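Local coordinates for acetylene hydratase (PDB 2E7Z), which hydrates acetylene to acetaldehyde, using a tungsten-bis(molybdopterin guanine dinucleotide) cofactor and a [4Fe-4S] cluster in a reaction without net redox change, at residues P100-T108 against F122-S133; V406-L417 against L430-D440. All blocks are in the same frame, centred on the assembly; numbering follows the deposited sequence. Where two conformers were deposited one is given.

Contact 1 (P100-T108 against F122-S133). With MGD (2-amino-5,6-dimercapto-7-methyl-3,7,8a,9-tetrahydro-8-oxa-1,3,9,10-tetraaza-anthracen-4-one guanosine dinucleotide), chain E.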
loop_
_atom_site.group_PDB
_atom_site.type_symbol
_atom_site.label_atom_id
_atom_site.label_comp_id
_atom_site.label_asym_id
_atom_site.label_seq_id
_atom_site.Cartn_x
_atom_site.Cartn_y
_atom_site.Cartn_z
ATOM N N PRO A 100 24.910 -7.059 9.751
ATOM C CA PRO A 100 24.008 -5.935 9.431
ATOM C C PRO A 100 22.608 -6.395 9.008
ATOM O O PRO A 100 21.652 -5.656 9.175
ATOM C CB PRO A 100 24.736 -5.235 8.263
ATOM C CG PRO A 100 25.623 -6.314 7.650
ATOM C CD PRO A 100 26.048 -7.197 8.801
ATOM N N GLU A 101 22.509 -7.613 8.480
ATOM C CA GLU A 101 21.221 -8.191 8.115
ATOM C C GLU A 101 20.292 -8.362 9.320
ATOM O O GLU A 101 19.111 -8.607 9.134
ATOM C CB GLU A 101 21.419 -9.516 7.355
ATOM C CG GLU A 101 22.079 -10.625 8.160
ATOM C CD GLU A 101 23.595 -10.636 8.051
ATOM O OE1 GLU A 101 24.191 -9.615 7.649
ATOM O OE2 GLU A 101 24.196 -11.671 8.391
ATOM N N SER A 102 20.829 -8.207 10.527
ATOM C CA SER A 102 19.987 -8.251 11.725
ATOM C C SER A 102 19.209 -6.970 12.006
ATOM O O SER A 102 18.438 -6.931 12.972
ATOM C CB SER A 102 20.808 -8.629 12.946
ATOM O OG SER A 102 21.641 -7.565 13.379
ATOM N N LEU A 103 19.365 -5.949 11.164
ATOM C CA LEU A 103 18.499 -4.761 11.222
ATOM C C LEU A 103 17.349 -4.933 10.235
ATOM O O LEU A 103 17.564 -5.091 9.003
ATOM C CB LEU A 103 19.336 -3.532 10.839
ATOM C CG LEU A 103 18.500 -2.273 10.596
ATOM C CD1 LEU A 103 17.787 -1.754 11.865
ATOM C CD2 LEU A 103 19.343 -1.151 10.008
ATOM N N GLY A 104 16.130 -4.864 10.779
ATOM C CA GLY A 104 14.910 -4.865 9.985
ATOM C C GLY A 104 14.284 -3.473 10.021
ATOM O O GLY A 104 14.385 -2.770 11.053
ATOM N N VAL A 105 13.658 -3.063 8.924
ATOM C CA VAL A 105 13.003 -1.750 8.849
ATOM C C VAL A 105 11.615 -1.893 8.245
ATOM O O VAL A 105 11.481 -2.569 7.207
ATOM C CB VAL A 105 13.868 -0.741 8.028
ATOM C CG1 VAL A 105 13.105 0.590 7.854
ATOM C CG2 VAL A 105 15.191 -0.489 8.687
ATOM N N SER A 106 10.602 -1.278 8.859
ATOM C CA SER A 106 9.280 -1.159 8.250
ATOM C C SER A 106 9.065 0.326 8.038
ATOM O O SER A 106 8.988 1.086 9.031
ATOM C CB SER A 106 8.228 -1.786 9.174
ATOM O OG SER A 106 6.914 -1.580 8.701
ATOM N N GLN A 107 8.985 0.763 6.790
ATOM C CA GLN A 107 8.888 2.189 6.472
ATOM C C GLN A 107 7.750 2.447 5.528
ATOM O O GLN A 107 7.644 1.766 4.493
ATOM C CB GLN A 107 10.183 2.650 5.783
ATOM C CG GLN A 107 10.196 4.098 5.326
ATOM C CD GLN A 107 11.163 4.361 4.198
ATOM O OE1 GLN A 107 11.594 3.422 3.514
ATOM N NE2 GLN A 107 11.477 5.610 3.956
ATOM N N THR A 108 6.902 3.427 5.835
ATOM C CA THR A 108 5.927 3.887 4.852
ATOM C C THR A 108 6.360 5.257 4.360
ATOM O O THR A 108 6.062 6.292 5.011
ATOM C CB THR A 108 4.518 3.956 5.450
ATOM O OG1 THR A 108 4.162 2.637 5.901
ATOM C CG2 THR A 108 3.531 4.432 4.402
ATOM N N PHE A 122 21.275 4.260 3.296
ATOM C CA PHE A 122 21.816 3.899 4.593
ATOM C C PHE A 122 21.843 2.396 4.821
ATOM O O PHE A 122 22.878 1.837 5.217
ATOM C CB PHE A 122 20.968 4.588 5.690
ATOM C CG PHE A 122 21.278 4.139 7.086
ATOM C CD1 PHE A 122 22.423 4.589 7.735
ATOM C CD2 PHE A 122 20.413 3.301 7.771
ATOM C CE1 PHE A 122 22.741 4.157 9.002
ATOM C CE2 PHE A 122 20.700 2.889 9.076
ATOM C CZ PHE A 122 21.872 3.316 9.681
ATOM N N MET A 123 20.720 1.723 4.553
ATOM C CA MET A 123 20.672 0.287 4.765
ATOM C C MET A 123 21.676 -0.437 3.862
ATOM O O MET A 123 22.314 -1.391 4.305
ATOM C CB MET A 123 19.276 -0.268 4.501
ATOM C CG MET A 123 18.256 0.249 5.519
ATOM S SD MET A 123 16.638 -0.560 5.273
ATOM C CE MET A 123 16.996 -2.212 5.940
ATOM N N ASN A 124 21.815 0.024 2.616
ATOM C CA ASN A 124 22.702 -0.648 1.646
ATOM C C ASN A 124 24.156 -0.458 1.998
ATOM O O ASN A 124 24.948 -1.371 1.809
ATOM C CB ASN A 124 22.346 -0.176 0.237
ATOM C CG ASN A 124 21.026 -0.779 -0.240
ATOM O OD1 ASN A 124 20.619 -1.838 0.248
ATOM N ND2 ASN A 124 20.371 -0.129 -1.204
ATOM N N LEU A 125 24.484 0.690 2.588
ATOM C CA LEU A 125 25.833 0.920 3.082
ATOM C C LEU A 125 26.109 0.126 4.356
ATOM O O LEU A 125 27.225 -0.353 4.551
ATOM C CB LEU A 125 26.086 2.417 3.328
ATOM C CG LEU A 125 26.115 3.232 2.036
ATOM C CD1 LEU A 125 25.937 4.691 2.298
ATOM C CD2 LEU A 125 27.465 3.011 1.309
ATOM N N LEU A 126 25.128 -0.008 5.242
ATOM C CA LEU A 126 25.350 -0.841 6.418
ATOM C C LEU A 126 25.470 -2.314 6.053
ATOM O O LEU A 126 26.251 -3.044 6.675
ATOM C CB LEU A 126 24.192 -0.713 7.395
ATOM C CG LEU A 126 24.095 0.442 8.373
ATOM C CD1 LEU A 126 22.939 0.117 9.335
ATOM C CD2 LEU A 126 25.359 0.747 9.196
ATOM N N GLY A 127 24.688 -2.750 5.063
ATOM C CA GLY A 127 24.668 -4.135 4.575
ATOM C C GLY A 127 23.392 -4.880 4.889
ATOM O O GLY A 127 23.366 -6.095 4.856
ATOM N N SER A 128 22.316 -4.156 5.229
ATOM C CA SER A 128 21.041 -4.836 5.512
ATOM C C SER A 128 20.096 -4.792 4.320
ATOM O O SER A 128 19.715 -3.718 3.859
ATOM C CB SER A 128 20.256 -4.215 6.679
ATOM O OG SER A 128 19.094 -5.036 6.796
ATOM N N PRO A 129 19.644 -5.969 3.862
ATOM C CA PRO A 129 18.619 -6.031 2.847
ATOM C C PRO A 129 17.203 -6.033 3.441
ATOM O O PRO A 129 16.216 -6.065 2.701
ATOM C CB PRO A 129 18.878 -7.413 2.230
ATOM C CG PRO A 129 19.215 -8.244 3.438
ATOM C CD PRO A 129 20.088 -7.317 4.280
ATOM N N ASN A 130 17.095 -6.039 4.770
ATOM C CA ASN A 130 15.808 -6.363 5.397
ATOM C C ASN A 130 14.834 -5.189 5.603
ATOM O O ASN A 130 14.451 -4.851 6.727
ATOM C CB ASN A 130 16.041 -7.207 6.638
ATOM C CG ASN A 130 16.536 -8.613 6.278
ATOM O OD1 ASN A 130 17.471 -9.143 6.910
ATOM N ND2 ASN A 130 15.975 -9.179 5.217
ATOM N N TRP A 131 14.481 -4.579 4.478
ATOM C CA TRP A 131 13.492 -3.519 4.403
ATOM C C TRP A 131 12.161 -4.087 3.975
ATOM O O TRP A 131 12.123 -4.871 2.975
ATOM C CB TRP A 131 13.928 -2.485 3.363
ATOM C CG TRP A 131 13.007 -1.312 3.270
ATOM C CD1 TRP A 131 13.128 -0.162 3.984
ATOM C CD2 TRP A 131 11.871 -1.145 2.403
ATOM N NE1 TRP A 131 12.107 0.703 3.647
ATOM C CE2 TRP A 131 11.341 0.139 2.662
ATOM C CE3 TRP A 131 11.267 -1.940 1.413
ATOM C CZ2 TRP A 131 10.229 0.653 1.993
ATOM C CZ3 TRP A 131 10.136 -1.432 0.740
ATOM C CH2 TRP A 131 9.643 -0.131 1.025
ATOM N N THR A 132 11.089 -3.709 4.670
ATOM C CA THR A 132 9.780 -4.043 4.183
ATOM C C THR A 132 8.864 -2.854 4.453
ATOM O O THR A 132 9.304 -1.825 4.990
ATOM C CB THR A 132 9.233 -5.370 4.748
ATOM O OG1 THR A 132 8.126 -5.785 3.944
ATOM C CG2 THR A 132 8.778 -5.253 6.178
ATOM N N SER A 133 7.608 -2.991 4.061
ATOM C CA SER A 133 6.699 -1.877 4.134
ATOM C C SER A 133 5.295 -2.436 4.083
ATOM O O SER A 133 5.046 -3.474 3.457
ATOM C CB SER A 133 6.956 -0.930 2.950
ATOM O OG SER A 133 6.040 0.160 2.940
HETATM P PB MGD E . -0.360 2.614 9.634
HETATM O O1B MGD E . -0.084 1.148 9.860
HETATM O O2B MGD E . -1.574 3.240 10.215
HETATM O O3B MGD E . -0.409 2.963 8.069
HETATM O O3A MGD E . 0.206 1.410 6.193
HETATM P PA MGD E . 0.675 2.785 6.896
HETATM O O1A MGD E . 0.469 3.970 6.001
HETATM O O2A MGD E . 2.034 2.499 7.460
HETATM O "O5'" MGD E . 0.947 3.391 10.172
HETATM C "C5'" MGD E . 1.186 4.719 9.739
HETATM C "C4'" MGD E . 1.898 5.415 10.882
HETATM O "O4'" MGD E . 2.422 6.649 10.367
HETATM C "C3'" MGD E . 0.967 5.854 12.008
HETATM O "O3'" MGD E . 1.442 5.300 13.246
HETATM C "C2'" MGD E . 0.993 7.397 12.022
HETATM O "O2'" MGD E . 0.899 8.028 13.315
HETATM C "C1'" MGD E . 2.335 7.663 11.394
HETATM N N9 MGD E . 2.478 8.932 10.664
HETATM C C8 MGD E . 1.559 9.540 9.872
HETATM N N7 MGD E . 2.080 10.631 9.288
HETATM C C5 MGD E . 3.380 10.684 9.654
HETATM C C6 MGD E . 4.514 11.556 9.403
HETATM O O6 MGD E . 4.414 12.551 8.655
HETATM N N1 MGD E . 5.673 11.207 9.986
HETATM C C2 MGD E . 5.832 10.198 10.837
HETATM N N2 MGD E . 7.070 9.960 11.358
HETATM N N3 MGD E . 4.836 9.364 11.119
HETATM C C4 MGD E . 3.630 9.571 10.551
HETATM C C10 MGD E . -0.805 1.489 5.188
HETATM C C11 MGD E . -0.791 0.165 4.453
HETATM O O11 MGD E . -1.244 -0.803 5.397
HETATM C C12 MGD E . -1.708 0.225 3.256
HETATM S S12 MGD E . -1.491 1.497 2.134
HETATM C C13 MGD E . -2.630 -0.728 3.044
HETATM S S13 MGD E . -3.764 -0.627 1.777
HETATM C C14 MGD E . -2.757 -1.943 3.910
HETATM N N15 MGD E . -3.967 -1.918 4.718
HETATM C C16 MGD E . -4.060 -2.952 5.603
HETATM C C17 MGD E . -5.326 -3.565 6.028
HETATM O O17 MGD E . -6.415 -3.157 5.567
HETATM N N18 MGD E . -5.265 -4.580 6.913
HETATM C C19 MGD E . -4.101 -5.055 7.424
HETATM N N19 MGD E . -4.107 -6.070 8.314
HETATM N N20 MGD E . -2.917 -4.522 7.096
HETATM C C21 MGD E . -2.844 -3.518 6.213
HETATM N N22 MGD E . -1.651 -3.023 5.876
HETATM C C23 MGD E . -1.508 -2.068 4.797
HETATM O O HOH W 1 2.866 1.147 3.563
#
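Val105 packs against both Met123 and Trp131 where strand 103-107 and strand 131-132 run parallel, a compact example of a beta-alpha-beta crossover whose helix, 118-126, supplies Met123. Its two methyls divide the work: CG2 meets the thioether of Met123, 3.7 Å from SD, while CG1 lies 3.9 Å from CD1 of the Trp131 indole. Met123 reaches back to the strand because its chain bends at the sulfur (chi3 74°), which brings CE as well as SD against the valine. Two residues further along the strand, Gln107 stretches out, its amide almost perpendicular to the indole, and OE1 accepts from Trp131 NE1 at 2.8 Å, close to the ring plane but tilted out of it; the bond is bent, 139° at the hydrogen. The other end of that amide is held by Glu115 and Glu491 through NE2, which fixes its rotation. Between these side chains the backbones exchange bonds from Val105 N to Asn130 O, Thr132 N to Val105 O and Gln107 N to Thr132 O. Ser128 OG donates to Leu103 O at 2.7 Å and accepts from Asn130 N in an ST turn, so one hydroxyl both ties the loop to the strand and shapes it.

The end with Pro100, Glu101 and Leu126 is partly open to solvent, although Pro100 CB still presses to 3.1 Å from Leu126 O. Leu103 CD2 meets Leu126 CD1 at 3.9 Å, and Glu101 turns to a salt bridge with Lys347. Burial here leaves Gly127 O without a partner in the model. At the other end Thr108 OG1 donates to MGD O2A, a phosphate oxygen, at 2.6 Å. Strand 131-132 borders the seven-strand mixed sheet; strand 408-412 flanks 103-107 on its other side, and helix 80-98 packs against Pro100 and Leu126.

Contact 2 (V406-L417 against L430-D440); sequences VKAFFALASNAL and LMNQDLVVCYD. With MGD (2-amino-5,6-dimercapto-7-methyl-3,7,8a,9-tetrahydro-8-oxa-1,3,9,10-tetraaza-anthracen-4-one guanosine dinucleotide), chain E.
Phe409 N to Leu435 O begins a run of backbone hydrogen bonds that ends at Ala413 N to Tyr439 O, between strands 408-412 and 435-440, which run parallel, 7° apart. Just before it, Lys407 O receives both Asp434 N and Leu435 N.

Apolar contacts cover both faces. Phe410 lies alongside Val437, CE1 3.7 Å from CG2, with Leu435 CD2 at its ring edge. On the other face Phe409 CD1 meets Leu430 CD2 at 3.6 Å; with CG anti to the backbone N (chi1 -176°), the ring extends toward helix 423-431.

Polar side chains close the start. Lys407 NZ donates to Asn432 O and also binds Glu401, while Gln433 NE2 reaches Val406 O from above the carbonyl plane.

Cofactor bonds gather at the C-terminal ends of the strands. Asp440 OD1 accepts from MGD O2' and OD2 from MGD O3', each at 2.7 Å. MGD N2, on the guanine, lies over one face of the Tyr439 ring and donates to Tyr439 O at 3.2 Å, and Asn415 N binds MGD O5'. An acid at the C-terminal end of a parallel strand holding both ribose hydroxyls implies recognition of the sugar diol.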
loop_
_atom_site.group_PDB
_atom_site.type_symbol
_atom_site.label_atom_id
_atom_site.label_comp_id
_atom_site.label_asym_id
_atom_site.label_seq_id
_atom_site.Cartn_x
_atom_site.Cartn_y
_atom_site.Cartn_z
ATOM N N VAL A 406 17.062 -11.431 13.620
ATOM C CA VAL A 406 16.875 -9.993 13.409
ATOM C C VAL A 406 16.646 -9.420 14.808
ATOM O O VAL A 406 15.800 -9.936 15.553
ATOM C CB VAL A 406 15.676 -9.707 12.505
ATOM C CG1 VAL A 406 15.306 -8.210 12.508
ATOM C CG2 VAL A 406 15.977 -10.186 11.095
ATOM N N LYS A 407 17.455 -8.432 15.191
ATOM C CA LYS A 407 17.527 -7.976 16.569
ATOM C C LYS A 407 17.426 -6.481 16.714
ATOM O O LYS A 407 17.304 -6.021 17.845
ATOM C CB LYS A 407 18.838 -8.470 17.220
ATOM C CG LYS A 407 18.805 -9.982 17.458
ATOM C CD LYS A 407 17.876 -10.351 18.611
ATOM C CE LYS A 407 17.913 -11.850 18.835
ATOM N NZ LYS A 407 17.040 -12.159 19.966
ATOM N N ALA A 408 17.484 -5.732 15.612
ATOM C CA ALA A 408 17.167 -4.301 15.633
ATOM C C ALA A 408 16.022 -4.049 14.666
ATOM O O ALA A 408 16.018 -4.628 13.581
ATOM C CB ALA A 408 18.374 -3.428 15.258
ATOM N N PHE A 409 15.087 -3.175 15.037
ATOM C CA PHE A 409 13.915 -2.929 14.220
ATOM C C PHE A 409 13.544 -1.446 14.264
ATOM O O PHE A 409 13.384 -0.863 15.349
ATOM C CB PHE A 409 12.767 -3.841 14.655
ATOM C CG PHE A 409 11.524 -3.726 13.797
ATOM C CD1 PHE A 409 10.500 -2.822 14.084
ATOM C CD2 PHE A 409 11.393 -4.555 12.676
ATOM C CE1 PHE A 409 9.358 -2.761 13.268
ATOM C CE2 PHE A 409 10.221 -4.515 11.891
ATOM C CZ PHE A 409 9.244 -3.603 12.162
ATOM N N PHE A 410 13.449 -0.832 13.079
ATOM C CA PHE A 410 13.049 0.568 12.967
ATOM C C PHE A 410 11.685 0.633 12.294
ATOM O O PHE A 410 11.499 0.066 11.203
ATOM C CB PHE A 410 14.010 1.442 12.145
ATOM C CG PHE A 410 15.405 1.561 12.669
ATOM C CD1 PHE A 410 15.786 1.107 13.914
ATOM C CD2 PHE A 410 16.356 2.179 11.851
ATOM C CE1 PHE A 410 17.114 1.258 14.364
ATOM C CE2 PHE A 410 17.667 2.347 12.290
ATOM C CZ PHE A 410 18.030 1.909 13.572
ATOM N N ALA A 411 10.765 1.379 12.897
ATOM C CA ALA A 411 9.440 1.649 12.334
ATOM C C ALA A 411 9.394 3.115 11.949
ATOM O O ALA A 411 9.445 3.979 12.849
ATOM C CB ALA A 411 8.334 1.299 13.323
ATOM N N LEU A 412 9.283 3.423 10.658
ATOM C CA LEU A 412 9.327 4.797 10.149
ATOM C C LEU A 412 7.986 5.112 9.537
ATOM O O LEU A 412 7.646 4.612 8.474
ATOM C CB LEU A 412 10.455 4.986 9.121
ATOM C CG LEU A 412 11.836 4.487 9.551
ATOM C CD1 LEU A 412 12.861 4.567 8.407
ATOM C CD2 LEU A 412 12.311 5.208 10.783
ATOM N N ALA A 413 7.191 5.915 10.260
ATOM C CA ALA A 413 5.796 6.219 9.908
ATOM C C ALA A 413 5.032 4.938 9.594
ATOM O O ALA A 413 4.307 4.850 8.609
ATOM C CB ALA A 413 5.702 7.240 8.784
ATOM N N SER A 414 5.196 3.950 10.471
ATOM C CA SER A 414 4.605 2.640 10.275
ATOM C C SER A 414 4.234 2.024 11.615
ATOM O O SER A 414 5.105 1.759 12.457
ATOM C CB SER A 414 5.619 1.744 9.511
ATOM O OG SER A 414 5.189 0.379 9.481
ATOM N N ASN A 415 2.925 1.831 11.819
ATOM C CA ASN A 415 2.448 1.159 13.017
ATOM C C ASN A 415 2.500 -0.337 12.729
ATOM O O ASN A 415 1.504 -1.025 12.589
ATOM C CB ASN A 415 1.040 1.657 13.334
ATOM C CG ASN A 415 0.456 1.050 14.584
ATOM O OD1 ASN A 415 1.153 0.512 15.439
ATOM N ND2 ASN A 415 -0.860 1.212 14.716
ATOM N N ALA A 416 3.739 -0.812 12.634
ATOM C CA ALA A 416 4.063 -2.149 12.141
ATOM C C ALA A 416 3.381 -3.291 12.880
ATOM O O ALA A 416 2.976 -4.281 12.262
ATOM C CB ALA A 416 5.601 -2.360 12.110
ATOM N N LEU A 417 3.206 -3.164 14.196
ATOM C CA LEU A 417 2.490 -4.193 14.937
ATOM C C LEU A 417 1.158 -4.536 14.256
ATOM O O LEU A 417 0.733 -5.690 14.252
ATOM C CB LEU A 417 2.256 -3.730 16.389
ATOM C CG LEU A 417 1.408 -4.681 17.214
ATOM C CD1 LEU A 417 2.110 -6.010 17.469
ATOM C CD2 LEU A 417 1.068 -3.988 18.536
ATOM N N LEU A 430 8.663 -8.324 17.867
ATOM C CA LEU A 430 9.074 -7.086 18.547
ATOM C C LEU A 430 9.602 -7.364 19.967
ATOM O O LEU A 430 10.622 -6.802 20.375
ATOM C CB LEU A 430 7.900 -6.079 18.570
ATOM C CG LEU A 430 7.616 -5.520 17.162
ATOM C CD1 LEU A 430 6.243 -4.793 17.207
ATOM C CD2 LEU A 430 8.715 -4.564 16.723
ATOM N N MET A 431 8.948 -8.259 20.699
ATOM C CA MET A 431 9.389 -8.588 22.063
ATOM C C MET A 431 10.750 -9.309 22.091
ATOM O O MET A 431 11.385 -9.361 23.140
ATOM C CB MET A 431 8.320 -9.410 22.806
ATOM C CG MET A 431 7.066 -8.609 23.149
ATOM S SD MET A 431 7.440 -7.257 24.284
ATOM C CE MET A 431 8.007 -8.151 25.740
ATOM N N ASN A 432 11.209 -9.833 20.958
ATOM C CA ASN A 432 12.519 -10.498 20.914
ATOM C C ASN A 432 13.635 -9.592 20.388
ATOM O O ASN A 432 14.748 -10.054 20.204
ATOM C CB ASN A 432 12.413 -11.769 20.067
ATOM C CG ASN A 432 13.546 -12.745 20.314
ATOM O OD1 ASN A 432 14.015 -13.410 19.379
ATOM N ND2 ASN A 432 13.956 -12.881 21.535
ATOM N N GLN A 433 13.332 -8.312 20.183
ATOM C CA GLN A 433 14.324 -7.337 19.705
ATOM C C GLN A 433 15.218 -6.827 20.808
ATOM O O GLN A 433 14.791 -6.718 21.946
ATOM C CB GLN A 433 13.636 -6.145 19.010
ATOM C CG GLN A 433 12.824 -6.519 17.774
ATOM C CD GLN A 433 13.688 -7.320 16.810
ATOM O OE1 GLN A 433 14.512 -6.754 16.109
ATOM N NE2 GLN A 433 13.521 -8.644 16.797
ATOM N N ASP A 434 16.466 -6.533 20.438
ATOM C CA ASP A 434 17.394 -5.847 21.345
ATOM C C ASP A 434 17.292 -4.323 21.198
ATOM O O ASP A 434 17.585 -3.595 22.142
ATOM C CB ASP A 434 18.827 -6.297 21.053
ATOM C CG ASP A 434 19.079 -7.721 21.453
ATOM O OD1 ASP A 434 18.421 -8.212 22.395
ATOM O OD2 ASP A 434 19.952 -8.341 20.829
ATOM N N LEU A 435 16.822 -3.839 20.048
ATOM C CA LEU A 435 16.655 -2.407 19.801
ATOM C C LEU A 435 15.463 -2.170 18.912
ATOM O O LEU A 435 15.403 -2.733 17.824
ATOM C CB LEU A 435 17.899 -1.812 19.125
ATOM C CG LEU A 435 17.829 -0.341 18.689
ATOM C CD1 LEU A 435 17.697 0.607 19.887
ATOM C CD2 LEU A 435 19.069 0.043 17.919
ATOM N N VAL A 436 14.533 -1.332 19.365
ATOM C CA VAL A 436 13.398 -0.906 18.541
ATOM C C VAL A 436 13.342 0.606 18.570
ATOM O O VAL A 436 13.377 1.222 19.658
ATOM C CB VAL A 436 12.067 -1.501 19.038
ATOM C CG1 VAL A 436 10.838 -0.958 18.285
ATOM C CG2 VAL A 436 12.136 -3.014 19.011
ATOM N N VAL A 437 13.307 1.220 17.395
ATOM C CA VAL A 437 13.170 2.673 17.278
ATOM C C VAL A 437 11.910 2.962 16.485
ATOM O O VAL A 437 11.702 2.376 15.412
ATOM C CB VAL A 437 14.387 3.266 16.544
ATOM C CG1 VAL A 437 14.199 4.776 16.281
ATOM C CG2 VAL A 437 15.711 2.961 17.279
ATOM N N CYS A 438 11.045 3.825 17.003
ATOM C CA CYS A 438 9.801 4.189 16.337
ATOM C C CYS A 438 9.781 5.665 16.043
ATOM O O CYS A 438 9.833 6.451 16.994
ATOM C CB CYS A 438 8.585 3.724 17.142
ATOM S SG CYS A 438 7.021 4.102 16.338
ATOM N N TYR A 439 9.738 6.044 14.770
ATOM C CA TYR A 439 9.737 7.440 14.345
ATOM C C TYR A 439 8.316 7.760 13.898
ATOM O O TYR A 439 7.835 7.281 12.856
ATOM C CB TYR A 439 10.793 7.640 13.231
ATOM C CG TYR A 439 10.768 8.981 12.547
ATOM C CD1 TYR A 439 11.200 10.140 13.200
ATOM C CD2 TYR A 439 10.345 9.094 11.215
ATOM C CE1 TYR A 439 11.197 11.365 12.541
ATOM C CE2 TYR A 439 10.339 10.304 10.578
ATOM C CZ TYR A 439 10.770 11.440 11.231
ATOM O OH TYR A 439 10.701 12.636 10.547
ATOM N N ASP A 440 7.598 8.532 14.729
ATOM C CA ASP A 440 6.152 8.650 14.548
ATOM C C ASP A 440 5.698 9.986 15.104
ATOM O O ASP A 440 6.513 10.796 15.534
ATOM C CB ASP A 440 5.414 7.472 15.246
ATOM C CG ASP A 440 4.073 7.114 14.572
ATOM O OD1 ASP A 440 3.095 7.868 14.790
ATOM O OD2 ASP A 440 4.008 6.072 13.847
HETATM P PB MGD E . -0.360 2.614 9.634
HETATM O O1B MGD E . -0.084 1.148 9.860
HETATM O O2B MGD E . -1.574 3.240 10.215
HETATM O O3B MGD E . -0.409 2.963 8.069
HETATM O O3A MGD E . 0.206 1.410 6.193
HETATM P PA MGD E . 0.675 2.785 6.896
HETATM O O1A MGD E . 0.469 3.970 6.001
HETATM O O2A MGD E . 2.034 2.499 7.460
HETATM O "O5'" MGD E . 0.947 3.391 10.172
HETATM C "C5'" MGD E . 1.186 4.719 9.739
HETATM C "C4'" MGD E . 1.898 5.415 10.882
HETATM O "O4'" MGD E . 2.422 6.649 10.367
HETATM C "C3'" MGD E . 0.967 5.854 12.008
HETATM O "O3'" MGD E . 1.442 5.300 13.246
HETATM C "C2'" MGD E . 0.993 7.397 12.022
HETATM O "O2'" MGD E . 0.899 8.028 13.315
HETATM C "C1'" MGD E . 2.335 7.663 11.394
HETATM N N9 MGD E . 2.478 8.932 10.664
HETATM C C8 MGD E . 1.559 9.540 9.872
HETATM N N7 MGD E . 2.080 10.631 9.288
HETATM C C5 MGD E . 3.380 10.684 9.654
HETATM C C6 MGD E . 4.514 11.556 9.403
HETATM O O6 MGD E . 4.414 12.551 8.655
HETATM N N1 MGD E . 5.673 11.207 9.986
HETATM C C2 MGD E . 5.832 10.198 10.837
HETATM N N2 MGD E . 7.070 9.960 11.358
HETATM N N3 MGD E . 4.836 9.364 11.119
HETATM C C4 MGD E . 3.630 9.571 10.551
HETATM C C10 MGD E . -0.805 1.489 5.188
HETATM C C11 MGD E . -0.791 0.165 4.453
HETATM O O11 MGD E . -1.244 -0.803 5.397
HETATM C C12 MGD E . -1.708 0.225 3.256
HETATM S S12 MGD E . -1.491 1.497 2.134
HETATM C C13 MGD E . -2.630 -0.728 3.044
HETATM S S13 MGD E . -3.764 -0.627 1.777
HETATM C C14 MGD E . -2.757 -1.943 3.910
HETATM N N15 MGD E . -3.967 -1.918 4.718
HETATM C C16 MGD E . -4.060 -2.952 5.603
HETATM C C17 MGD E . -5.326 -3.565 6.028
HETATM O O17 MGD E . -6.415 -3.157 5.567
HETATM N N18 MGD E . -5.265 -4.580 6.913
HETATM C C19 MGD E . -4.101 -5.055 7.424
HETATM N N19 MGD E . -4.107 -6.070 8.314
HETATM N N20 MGD E . -2.917 -4.522 7.096
HETATM C C21 MGD E . -2.844 -3.518 6.213
HETATM N N22 MGD E . -1.651 -3.023 5.876
HETATM C C23 MGD E . -1.508 -2.068 4.797
HETATM O O HOH W 2 16.175 -13.964 22.250
HETATM O O HOH W 3 19.747 -11.007 21.693
HETATM O O HOH W 4 6.366 4.642 13.018
HETATM O O HOH W 5 4.039 3.434 14.819
#

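How the contacts relate
Contact 1 closes before contact 2 opens along the chain, yet their centres lie only about 11 Å apart. Each joins elements of one beta-alpha-beta unit, and the two meet because strands 103-107 and 408-412 are neighbours in one mixed sheet, whose order there runs 435-440, 408-412, 103-107, 131-132, all parallel. Gly104 N lies 2.8 Å from Ala408 O across this seam, and Ser106 OG lies 2.7 Å from Ser414 OG, a probable hydrogen bond; the Ser106 hydroxyl is also hydrogen-bonded to Tyr420. Thr108, just past strand 103-107, and the ends of strands 408-412 and 435-440 all meet the same MGD, so distant parts of the sequence build one dinucleotide site.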